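PDB 1TQ8: universal stress protein MT1672 from Mycobacterium tuberculosis, which is of unknown function but belongs to the universal stress protein A family, whose members commonly take part in stress responses and in many cases bind ATP. Local coordinates for residues A16-T24 and L114-V125. Sequence-based numbering, arbitrary orientation.
Sequences AYKTVVVGT and LADEEKADLLVV
Val21 and Gly23 of strand 19-23 pair in parallel register with Leu122 and Val124 of strand 122-125. Val21 N donates to Leu122 O (3.0 Å), and Val21 O accepts from Val124 N. Gly23 N donates to Val124 O. Ahead of this ladder, Asp121 N bonds Thr19 O. The Asp121 carboxylate reaches across to the backbone at Lys18 and Thr19, where strand 19-23 begins. Asp121 CG sits between the backbone N and the carbonyl carbon (chi1 52°), which brings OD1 to Lys18 N at 2.7 Å through the syn lone pair. The bonds from Thr19 N to Asp121 OD1 and OD2 are weak.

These are the first and fourth strands of a parallel sheet in order 3-2-1-4, the core of the Rossmann-like alpha/beta fold of universal stress proteins. Strand 46-52 flanks strand 19-23, and a strand of the second subunit continues the sheet beyond 122-125.

On one face, Val20 CG1 meets Val124 CG2 (3.9 Å) and Leu122 CD2. Leu122 CB lies over the centre of the Tyr17 ring, a CH-pi contact 3.9 Å from the centroid, while Leu122 CD2 touches Tyr17 CD1 (3.5 Å). Tyr17 OH bonds Asp152 of the second subunit. On the other face, Val21 CG2 touches Ala120 CB (3.7 Å), Val21 CG1 reaches Leu114 CD2 on helix 107-117, and Leu123 CD2 packs against Val21 CB. Lys119, at positive phi, ends this helix in a Schellman motif.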
loop_
_atom_site.group_PDB
_atom_site.type_symbol
_atom_site.label_atom_id
_atom_site.label_comp_id
_atom_site.label_asym_id
_atom_site.label_seq_id
_atom_site.Cartn_x
_atom_site.Cartn_y
_atom_site.Cartn_z
ATOM N N ALA A 16 -27.898 0.521 6.679
ATOM C CA ALA A 16 -27.360 0.443 5.327
ATOM C C ALA A 16 -26.647 1.742 4.970
ATOM O O ALA A 16 -26.883 2.785 5.580
ATOM C CB ALA A 16 -28.477 0.175 4.328
ATOM N N TYR A 17 -25.769 1.674 3.982
ATOM C CA TYR A 17 -25.041 2.853 3.546
ATOM C C TYR A 17 -26.012 3.836 2.906
ATOM O O TYR A 17 -26.828 3.446 2.077
ATOM C CB TYR A 17 -23.976 2.453 2.528
ATOM C CG TYR A 17 -22.837 1.680 3.128
ATOM C CD1 TYR A 17 -22.499 0.418 2.650
ATOM C CD2 TYR A 17 -22.076 2.222 4.174
ATOM C CE1 TYR A 17 -21.434 -0.287 3.198
ATOM C CE2 TYR A 17 -21.010 1.525 4.722
ATOM C CZ TYR A 17 -20.694 0.270 4.228
ATOM O OH TYR A 17 -19.629 -0.426 4.756
ATOM N N LYS A 18 -25.918 5.104 3.282
ATOM C CA LYS A 18 -26.799 6.111 2.720
ATOM C C LYS A 18 -26.185 6.915 1.578
ATOM O O LYS A 18 -26.877 7.241 0.618
ATOM C CB LYS A 18 -27.257 7.078 3.806
ATOM C CG LYS A 18 -27.791 6.434 5.063
ATOM C CD LYS A 18 -28.266 7.520 6.019
ATOM C CE LYS A 18 -28.622 6.954 7.392
ATOM N NZ LYS A 18 -27.398 6.558 8.155
ATOM N N THR A 19 -24.897 7.240 1.678
ATOM C CA THR A 19 -24.226 8.033 0.642
ATOM C C THR A 19 -22.989 7.348 0.079
ATOM O O THR A 19 -21.932 7.348 0.699
ATOM C CB THR A 19 -23.815 9.413 1.188
ATOM O OG1 THR A 19 -24.964 10.074 1.735
ATOM C CG2 THR A 19 -23.227 10.276 0.078
ATOM N N VAL A 20 -23.137 6.785 -1.116
ATOM C CA VAL A 20 -22.074 6.059 -1.793
ATOM C C VAL A 20 -21.382 6.860 -2.893
ATOM O O VAL A 20 -22.042 7.459 -3.748
ATOM C CB VAL A 20 -22.632 4.784 -2.453
ATOM C CG1 VAL A 20 -21.498 3.896 -2.947
ATOM C CG2 VAL A 20 -23.512 4.040 -1.466
ATOM N N VAL A 21 -20.051 6.866 -2.872
ATOM C CA VAL A 21 -19.286 7.553 -3.904
ATOM C C VAL A 21 -18.454 6.494 -4.613
ATOM O O VAL A 21 -17.773 5.705 -3.966
ATOM C CB VAL A 21 -18.337 8.627 -3.313
ATOM C CG1 VAL A 21 -17.605 9.349 -4.440
ATOM C CG2 VAL A 21 -19.126 9.627 -2.491
ATOM N N VAL A 22 -18.536 6.451 -5.939
ATOM C CA VAL A 22 -17.772 5.487 -6.719
ATOM C C VAL A 22 -17.007 6.243 -7.777
ATOM O O VAL A 22 -17.516 7.205 -8.338
ATOM C CB VAL A 22 -18.678 4.431 -7.426
ATOM C CG1 VAL A 22 -19.684 5.107 -8.345
ATOM C CG2 VAL A 22 -17.822 3.456 -8.219
ATOM N N GLY A 23 -15.782 5.804 -8.051
ATOM C CA GLY A 23 -14.964 6.470 -9.051
ATOM C C GLY A 23 -14.890 5.661 -10.326
ATOM O O GLY A 23 -14.890 4.433 -10.285
ATOM N N THR A 24 -14.847 6.338 -11.468
ATOM C CA THR A 24 -14.747 5.639 -12.741
ATOM C C THR A 24 -14.000 6.439 -13.788
ATOM O O THR A 24 -14.158 7.661 -13.887
ATOM C CB THR A 24 -16.128 5.291 -13.342
ATOM O OG1 THR A 24 -15.935 4.715 -14.641
ATOM C CG2 THR A 24 -16.983 6.541 -13.503
ATOM N N LEU A 114 -14.623 15.481 -1.186
ATOM C CA LEU A 114 -15.974 15.162 -1.609
ATOM C C LEU A 114 -16.678 14.336 -0.532
ATOM O O LEU A 114 -17.822 14.619 -0.182
ATOM C CB LEU A 114 -15.933 14.410 -2.938
ATOM C CG LEU A 114 -17.236 13.843 -3.504
ATOM C CD1 LEU A 114 -18.301 14.912 -3.532
ATOM C CD2 LEU A 114 -16.968 13.295 -4.894
ATOM N N ALA A 115 -15.981 13.334 0.003
ATOM C CA ALA A 115 -16.538 12.479 1.043
ATOM C C ALA A 115 -16.929 13.307 2.249
ATOM O O ALA A 115 -17.949 13.059 2.885
ATOM C CB ALA A 115 -15.529 11.422 1.454
ATOM N N ASP A 116 -16.109 14.293 2.569
ATOM C CA ASP A 116 -16.395 15.149 3.706
ATOM C C ASP A 116 -17.563 16.076 3.379
ATOM O O ASP A 116 -18.460 16.265 4.195
ATOM C CB ASP A 116 -15.165 15.989 4.063
ATOM C CG ASP A 116 -13.967 15.140 4.490
ATOM O OD1 ASP A 116 -12.857 15.714 4.629
ATOM O OD2 ASP A 116 -14.125 13.909 4.695
ATOM N N GLU A 117 -17.549 16.643 2.176
ATOM C CA GLU A 117 -18.584 17.575 1.750
ATOM C C GLU A 117 -19.966 16.931 1.598
ATOM O O GLU A 117 -20.983 17.561 1.875
ATOM C CB GLU A 117 -18.155 18.227 0.435
ATOM C CG GLU A 117 -18.560 19.678 0.307
ATOM C CD GLU A 117 -17.979 20.559 1.402
ATOM O OE1 GLU A 117 -16.742 20.740 1.434
ATOM O OE2 GLU A 117 -18.762 21.067 2.235
ATOM N N GLU A 118 -20.000 15.676 1.165
ATOM C CA GLU A 118 -21.255 14.965 0.974
ATOM C C GLU A 118 -21.521 13.977 2.110
ATOM O O GLU A 118 -22.489 13.221 2.073
ATOM C CB GLU A 118 -21.225 14.230 -0.367
ATOM C CG GLU A 118 -21.413 15.136 -1.584
ATOM C CD GLU A 118 -22.886 15.372 -1.911
ATOM O OE1 GLU A 118 -23.194 16.259 -2.740
ATOM O OE2 GLU A 118 -23.741 14.659 -1.345
ATOM N N LYS A 119 -20.656 13.977 3.117
ATOM C CA LYS A 119 -20.826 13.071 4.245
ATOM C C LYS A 119 -20.984 11.615 3.791
ATOM O O LYS A 119 -21.852 10.893 4.282
ATOM C CB LYS A 119 -22.037 13.514 5.075
ATOM C CG LYS A 119 -21.779 14.809 5.853
ATOM C CD LYS A 119 -23.058 15.535 6.252
ATOM C CE LYS A 119 -23.760 16.127 5.035
ATOM N NZ LYS A 119 -25.013 16.858 5.408
ATOM N N ALA A 120 -20.134 11.189 2.859
ATOM C CA ALA A 120 -20.163 9.817 2.346
ATOM C C ALA A 120 -19.905 8.797 3.456
ATOM O O ALA A 120 -19.332 9.133 4.494
ATOM C CB ALA A 120 -19.103 9.650 1.241
ATOM N N ASP A 121 -20.337 7.557 3.241
ATOM C CA ASP A 121 -20.093 6.503 4.217
ATOM C C ASP A 121 -19.457 5.285 3.545
ATOM O O ASP A 121 -19.044 4.337 4.206
ATOM C CB ASP A 121 -21.379 6.124 4.978
ATOM C CG ASP A 121 -22.543 5.795 4.065
ATOM O OD1 ASP A 121 -23.696 5.894 4.534
ATOM O OD2 ASP A 121 -22.323 5.426 2.892
ATOM N N LEU A 122 -19.334 5.344 2.226
ATOM C CA LEU A 122 -18.725 4.260 1.475
ATOM C C LEU A 122 -18.101 4.739 0.163
ATOM O O LEU A 122 -18.777 5.366 -0.655
ATOM C CB LEU A 122 -19.775 3.186 1.167
ATOM C CG LEU A 122 -19.331 2.108 0.172
ATOM C CD1 LEU A 122 -18.181 1.335 0.806
ATOM C CD2 LEU A 122 -20.484 1.160 -0.175
ATOM N N LEU A 123 -16.817 4.451 -0.035
ATOM C CA LEU A 123 -16.149 4.819 -1.279
ATOM C C LEU A 123 -15.906 3.524 -2.039
ATOM O O LEU A 123 -15.501 2.518 -1.458
ATOM C CB LEU A 123 -14.817 5.515 -1.017
ATOM C CG LEU A 123 -14.873 6.749 -0.127
ATOM C CD1 LEU A 123 -13.477 7.314 -0.035
ATOM C CD2 LEU A 123 -15.848 7.789 -0.683
ATOM N N VAL A 124 -16.143 3.559 -3.343
ATOM C CA VAL A 124 -15.995 2.385 -4.177
ATOM C C VAL A 124 -15.139 2.642 -5.410
ATOM O O VAL A 124 -15.324 3.651 -6.093
ATOM C CB VAL A 124 -17.372 1.928 -4.700
ATOM C CG1 VAL A 124 -17.223 0.663 -5.512
ATOM C CG2 VAL A 124 -18.344 1.750 -3.550
ATOM N N VAL A 125 -14.219 1.728 -5.707
ATOM C CA VAL A 125 -13.409 1.843 -6.914
ATOM C C VAL A 125 -13.177 0.470 -7.507
ATOM O O VAL A 125 -13.240 -0.539 -6.813
ATOM C CB VAL A 125 -12.026 2.496 -6.657
ATOM C CG1 VAL A 125 -12.213 3.927 -6.149
ATOM C CG2 VAL A 125 -11.216 1.670 -5.655
#